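Local coordinates for protein oxidized polyvinyl alcohol hydrolase (Sphingopyxis, PDB 3WLA) that catalyses the hydrolytic cleavage of beta-diketones such as 4,6-nonanedione and acts on oxidized polyvinyl alcohol in the second step of its degradation, at residues 293-298 with 319-324; 233-238 with 277-282. All coordinates share one frame; numbering follows the deposited sequence.

In the fold
The two contacts illustrate how an alpha/beta-hydrolase sheet is built and then covered. Contact 2 closes first along the chain, pairing strand 232-238 with strand 274-280 near one margin of the central mixed sheet. Contact 1 follows, where helix 292-304 meets the loop that leads into strand 325-328, the outermost strand on that side. Their centres lie about 11 Å apart and the two touch: Trp298 packs on Cys279, Phe295 on Val237, and Tyr324 on Ala281. Contact 1 thus covers part of one face of contact 2 from the surface side, and the Cys279-Cys326 disulfide ties the last two strands of the sheet together beneath it.

Contact 1 (293-298 with 319-324); sequences DAFNLW and APPEGY
In this alpha/beta-hydrolase fold, helix 292-304 lies against the central sheet, and the loop 319-324, which leads into the edge strand 325-328, packs along its side mainly through aromatic and proline rings. No hydrogen bond crosses the contact. Phe295 and Tyr324 form an offset stack, with centroids 4.2 Å apart and planes inclined by 19°. Phe295 CD1 sits over the middle of the tyrosine ring, 3.4 Å from Tyr324 CE1, which in turn lies toward the rim of the phenylalanine face. The phenol end is fixed separately, since Tyr324 OH hydrogen-bonds to the carbonyl of Val290, just before the helix. One turn along, Trp298 offers an indole face to Pro320. Pro320 CB stands 3.6 Å from the centroid of the six-membered ring and only 5° off its normal, a CH-pi contact over the ring face. The indole reaches this place with CG anti to the backbone N (chi1 170°), while Thr318 OG1 accepts from Trp298 NE1 and so limits rotation of the ring. A leucine here would probably strip Pro320 of its flat aromatic support and leave the Thr318 hydroxyl without its indole N-H partner. Pro321 fills the ground between the aromatic residues: its CD lies 3.9 Å from Trp298 CB, obliquely to the indole. A type II turn from Pro321 to Tyr324, with Gly323 at a positive phi, then brings the tyrosine back toward the helix. At the outer margin, Pro321 CG rests 3.8 Å from the methyl carbon CB of Ala294.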
loop_
_atom_site.group_PDB
_atom_site.type_symbol
_atom_site.label_atom_id
_atom_site.label_comp_id
_atom_site.label_asym_id
_atom_site.label_seq_id
_atom_site.Cartn_x
_atom_site.Cartn_y
_atom_site.Cartn_z
ATOM N N ASP A 293 -15.285 -7.787 6.315
ATOM C CA ASP A 293 -14.744 -7.739 7.649
ATOM C C ASP A 293 -13.882 -8.954 7.921
ATOM O O ASP A 293 -12.795 -8.848 8.457
ATOM C CB ASP A 293 -15.884 -7.638 8.659
ATOM C CG ASP A 293 -16.500 -6.209 8.741
ATOM O OD1 ASP A 293 -15.957 -5.253 8.168
ATOM O OD2 ASP A 293 -17.543 -6.051 9.379
ATOM N N ALA A 294 -14.357 -10.116 7.498
ATOM C CA ALA A 294 -13.624 -11.337 7.738
ATOM C C ALA A 294 -12.303 -11.344 6.964
ATOM O O ALA A 294 -11.283 -11.772 7.494
ATOM C CB ALA A 294 -14.483 -12.528 7.331
ATOM N N PHE A 295 -12.337 -10.886 5.710
ATOM C CA PHE A 295 -11.138 -10.835 4.896
ATOM C C PHE A 295 -10.081 -9.911 5.509
ATOM O O PHE A 295 -8.882 -10.292 5.641
ATOM C CB PHE A 295 -11.435 -10.347 3.481
ATOM C CG PHE A 295 -10.197 -10.194 2.661
ATOM C CD1 PHE A 295 -9.513 -11.315 2.204
ATOM C CD2 PHE A 295 -9.607 -8.942 2.489
ATOM C CE1 PHE A 295 -8.245 -11.204 1.593
ATOM C CE2 PHE A 295 -8.354 -8.809 1.891
ATOM C CZ PHE A 295 -7.662 -9.921 1.442
ATOM N N ASN A 296 -10.506 -8.711 5.886
ATOM C CA ASN A 296 -9.579 -7.764 6.471
ATOM C C ASN A 296 -8.891 -8.365 7.707
ATOM O O ASN A 296 -7.680 -8.254 7.862
ATOM C CB ASN A 296 -10.282 -6.484 6.913
ATOM C CG ASN A 296 -10.795 -5.622 5.736
ATOM O OD1 ASN A 296 -10.362 -5.741 4.599
ATOM N ND2 ASN A 296 -11.730 -4.752 6.046
ATOM N N LEU A 297 -9.676 -8.967 8.588
ATOM C CA LEU A 297 -9.124 -9.552 9.817
ATOM C C LEU A 297 -8.238 -10.780 9.508
ATOM O O LEU A 297 -7.236 -10.977 10.164
ATOM C CB LEU A 297 -10.220 -9.983 10.759
ATOM C CG LEU A 297 -9.730 -10.672 12.040
ATOM C CD1 LEU A 297 -8.913 -9.675 12.918
ATOM C CD2 LEU A 297 -10.996 -11.162 12.809
ATOM N N TRP A 298 -8.612 -11.564 8.501
ATOM C CA TRP A 298 -7.821 -12.697 8.103
ATOM C C TRP A 298 -6.502 -12.203 7.607
ATOM O O TRP A 298 -5.440 -12.714 8.009
ATOM C CB TRP A 298 -8.495 -13.482 6.974
ATOM C CG TRP A 298 -7.560 -14.529 6.384
ATOM C CD1 TRP A 298 -7.242 -15.770 6.923
ATOM C CD2 TRP A 298 -6.739 -14.375 5.224
ATOM N NE1 TRP A 298 -6.276 -16.370 6.151
ATOM C CE2 TRP A 298 -5.947 -15.538 5.109
ATOM C CE3 TRP A 298 -6.592 -13.362 4.267
ATOM C CZ2 TRP A 298 -5.011 -15.711 4.068
ATOM C CZ3 TRP A 298 -5.660 -13.535 3.229
ATOM C CH2 TRP A 298 -4.884 -14.696 3.141
ATOM N N ALA A 319 -6.467 -20.779 5.310
ATOM C CA ALA A 319 -7.435 -20.454 4.269
ATOM C C ALA A 319 -8.158 -19.135 4.495
ATOM O O ALA A 319 -8.645 -18.865 5.615
ATOM C CB ALA A 319 -8.451 -21.546 4.164
ATOM N N PRO A 320 -8.234 -18.298 3.451
ATOM C CA PRO A 320 -8.933 -17.014 3.602
ATOM C C PRO A 320 -10.455 -17.270 3.555
ATOM O O PRO A 320 -10.921 -18.425 3.360
ATOM C CB PRO A 320 -8.437 -16.210 2.398
ATOM C CG PRO A 320 -8.243 -17.276 1.342
ATOM C CD PRO A 320 -7.613 -18.402 2.129
ATOM N N PRO A 321 -11.261 -16.226 3.816
ATOM C CA PRO A 321 -12.713 -16.451 3.763
ATOM C C PRO A 321 -13.101 -16.819 2.341
ATOM O O PRO A 321 -12.317 -16.691 1.396
ATOM C CB PRO A 321 -13.297 -15.077 4.148
ATOM C CG PRO A 321 -12.272 -14.504 5.035
ATOM C CD PRO A 321 -10.955 -14.887 4.361
ATOM N N GLU A 322 -14.325 -17.286 2.186
ATOM C CA GLU A 322 -14.845 -17.614 0.862
ATOM C C GLU A 322 -14.808 -16.286 0.041
ATOM O O GLU A 322 -15.063 -15.193 0.601
ATOM C CB GLU A 322 -16.278 -18.112 1.074
ATOM C CG GLU A 322 -17.166 -18.254 -0.137
ATOM C CD GLU A 322 -18.448 -19.067 0.193
ATOM O OE1 GLU A 322 -19.199 -18.716 1.167
ATOM O OE2 GLU A 322 -18.693 -20.067 -0.539
ATOM N N GLY A 323 -14.463 -16.403 -1.239
ATOM C CA GLY A 323 -14.368 -15.268 -2.145
ATOM C C GLY A 323 -12.918 -15.004 -2.501
ATOM O O GLY A 323 -12.621 -14.162 -3.349
ATOM N N TYR A 324 -12.015 -15.755 -1.877
ATOM C CA TYR A 324 -10.593 -15.546 -2.093
ATOM C C TYR A 324 -9.825 -16.831 -2.267
ATOM O O TYR A 324 -10.154 -17.833 -1.674
ATOM C CB TYR A 324 -9.965 -14.870 -0.888
ATOM C CG TYR A 324 -10.676 -13.632 -0.500
ATOM C CD1 TYR A 324 -10.298 -12.429 -1.036
ATOM C CD2 TYR A 324 -11.810 -13.686 0.295
ATOM C CE1 TYR A 324 -11.062 -11.281 -0.813
ATOM C CE2 TYR A 324 -12.573 -12.532 0.530
ATOM C CZ TYR A 324 -12.188 -11.346 -0.053
ATOM O OH TYR A 324 -12.999 -10.245 0.013
#

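Contact 2 (233-238 with 277-282); sequences VVITVW and VACSAT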
loop_
_atom_site.group_PDB
_atom_site.type_symbol
_atom_site.label_atom_id
_atom_site.label_comp_id
_atom_site.label_asym_id
_atom_site.label_seq_id
_atom_site.Cartn_x
_atom_site.Cartn_y
_atom_site.Cartn_z
ATOM N N VAL A 233 6.471 -9.498 5.201
ATOM C CA VAL A 233 5.417 -10.369 4.668
ATOM C C VAL A 233 4.514 -9.412 3.819
ATOM O O VAL A 233 4.127 -8.310 4.267
ATOM C CB VAL A 233 4.606 -11.077 5.788
ATOM C CG1 VAL A 233 4.139 -10.127 6.774
ATOM C CG2 VAL A 233 3.464 -11.841 5.201
ATOM N N VAL A 234 4.237 -9.806 2.587
ATOM C CA VAL A 234 3.431 -8.964 1.684
ATOM C C VAL A 234 2.281 -9.746 1.069
ATOM O O VAL A 234 2.486 -10.849 0.494
ATOM C CB VAL A 234 4.331 -8.384 0.578
ATOM C CG1 VAL A 234 3.489 -7.497 -0.434
ATOM C CG2 VAL A 234 5.455 -7.572 1.217
ATOM N N ILE A 235 1.062 -9.216 1.221
ATOM C CA ILE A 235 -0.121 -9.848 0.652
ATOM C C ILE A 235 -0.599 -8.967 -0.492
ATOM O O ILE A 235 -1.102 -7.863 -0.257
ATOM C CB ILE A 235 -1.250 -9.992 1.700
ATOM C CG1 ILE A 235 -0.788 -10.910 2.840
ATOM C CG2 ILE A 235 -2.500 -10.518 1.045
ATOM C CD1 ILE A 235 -1.704 -10.962 3.987
ATOM N N THR A 236 -0.442 -9.430 -1.731
ATOM C CA THR A 236 -0.870 -8.646 -2.904
ATOM C C THR A 236 -2.262 -9.133 -3.231
ATOM O O THR A 236 -2.501 -10.345 -3.244
ATOM C CB THR A 236 0.043 -8.886 -4.133
ATOM O OG1 THR A 236 1.327 -8.341 -3.874
ATOM C CG2 THR A 236 -0.513 -8.162 -5.362
ATOM N N VAL A 237 -3.196 -8.205 -3.471
ATOM C CA VAL A 237 -4.550 -8.623 -3.777
ATOM C C VAL A 237 -4.947 -8.109 -5.176
ATOM O O VAL A 237 -4.761 -6.929 -5.491
ATOM C CB VAL A 237 -5.554 -8.110 -2.700
ATOM C CG1 VAL A 237 -6.953 -8.433 -3.096
ATOM C CG2 VAL A 237 -5.239 -8.697 -1.327
ATOM N N TRP A 238 -5.460 -9.021 -6.021
ATOM C CA TRP A 238 -5.943 -8.717 -7.356
ATOM C C TRP A 238 -7.457 -8.959 -7.333
ATOM O O TRP A 238 -7.918 -9.986 -6.791
ATOM C CB TRP A 238 -5.320 -9.676 -8.373
ATOM C CG TRP A 238 -5.865 -9.566 -9.752
ATOM C CD1 TRP A 238 -5.856 -8.459 -10.566
ATOM C CD2 TRP A 238 -6.327 -10.659 -10.569
ATOM N NE1 TRP A 238 -6.260 -8.806 -11.851
ATOM C CE2 TRP A 238 -6.555 -10.141 -11.877
ATOM C CE3 TRP A 238 -6.554 -12.027 -10.317
ATOM C CZ2 TRP A 238 -6.994 -10.937 -12.943
ATOM C CZ3 TRP A 238 -6.992 -12.834 -11.372
ATOM C CH2 TRP A 238 -7.206 -12.278 -12.675
ATOM N N VAL A 277 2.380 -13.340 -0.517
ATOM C CA VAL A 277 1.150 -14.095 -0.618
ATOM C C VAL A 277 0.344 -13.445 -1.756
ATOM O O VAL A 277 0.125 -12.212 -1.775
ATOM C CB VAL A 277 0.328 -14.068 0.701
ATOM C CG1 VAL A 277 -1.020 -14.820 0.522
ATOM C CG2 VAL A 277 1.103 -14.730 1.825
ATOM N N ALA A 278 -0.041 -14.266 -2.729
ATOM C CA ALA A 278 -0.806 -13.805 -3.884
ATOM C C ALA A 278 -2.260 -14.200 -3.706
ATOM O O ALA A 278 -2.594 -15.383 -3.773
ATOM C CB ALA A 278 -0.264 -14.392 -5.173
ATOM N N CYS A 279 -3.117 -13.196 -3.493
ATOM C CA CYS A 279 -4.541 -13.404 -3.279
ATOM C C CYS A 279 -5.357 -12.926 -4.452
ATOM O O CYS A 279 -5.179 -11.802 -4.928
ATOM C CB CYS A 279 -5.047 -12.674 -2.031
ATOM S SG CYS A 279 -4.580 -13.451 -0.444
ATOM N N SER A 280 -6.247 -13.801 -4.919
ATOM C CA SER A 280 -7.086 -13.501 -6.058
ATOM C C SER A 280 -8.497 -13.434 -5.533
ATOM O O SER A 280 -8.916 -14.280 -4.767
ATOM C CB SER A 280 -6.944 -14.586 -7.140
ATOM O OG SER A 280 -5.613 -14.582 -7.654
ATOM N N ALA A 281 -9.216 -12.387 -5.933
ATOM C CA ALA A 281 -10.601 -12.167 -5.473
ATOM C C ALA A 281 -11.414 -11.844 -6.738
ATOM O O ALA A 281 -10.878 -11.888 -7.835
ATOM C CB ALA A 281 -10.617 -10.980 -4.429
ATOM N N THR A 282 -12.697 -11.511 -6.601
ATOM C CA THR A 282 -13.532 -11.264 -7.805
ATOM C C THR A 282 -14.334 -9.960 -7.777
ATOM O O THR A 282 -15.219 -9.741 -8.609
ATOM C CB THR A 282 -14.547 -12.414 -7.968
ATOM O OG1 THR A 282 -15.359 -12.497 -6.781
ATOM C CG2 THR A 282 -13.806 -13.740 -8.099
#
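Ile235 lies alongside Val277, both side chains pointing the same way, with Ile235 CG1 4.0 Å from Val277 CB. They belong to two neighbouring parallel strands of the alpha/beta-hydrolase sheet, joined through helix 257-269 in a right-handed beta-alpha-beta crossover. The short segments run at 21° to each other, and five backbone hydrogen bonds knit them in the alternating parallel pattern. Val277 N donates to Val234 O at 2.7 Å; Thr236 then donates to Val277 O and accepts from Cys279 N. Trp238 repeats this pairing, receiving Ala281 N at its carbonyl and sending its own N-H to Cys279 O. Four of the bonds are fairly straight, while the last, from Ala281 N to Trp238 O, bends to 147° at the hydrogen. Two CA-H...O contacts add to the ladder, Ile235 CA and Val237 CA each approaching a carbonyl of the partner strand.

The two faces have different neighbours. On the face of Ile235, Val237, Val277 and Cys279, side chains of helix 292-304 pack, Met303 against Ile235 and Phe295 against Val237. Cys279 turns its sulfur beside its own backbone N (chi1 -75°), where SG lies 3.9 Å from Ile235 CG2 and forms the disulfide to Cys326 of the edge strand. Val237 CG2 meets Cys279 CB at 4.0 Å. The other face, carrying Thr236, Trp238, Ala278 and Ser280, looks toward helix 257-269, and the side chain of Ala278 lies about 5 Å from that of Ser265, a residue assigned to the charge relay by similarity. Thr236 OG1 is hydrogen-bonded to His276 NE2. The indole of Trp238 touches Asp243, probably the acid of a Ser-His-Asp triad with Ser162 and His285. Ser280 OG, which hydrogen-bonds to Asp333, stands at the edge of that indole, near its plane and 3.8 Å from Trp238 CE3.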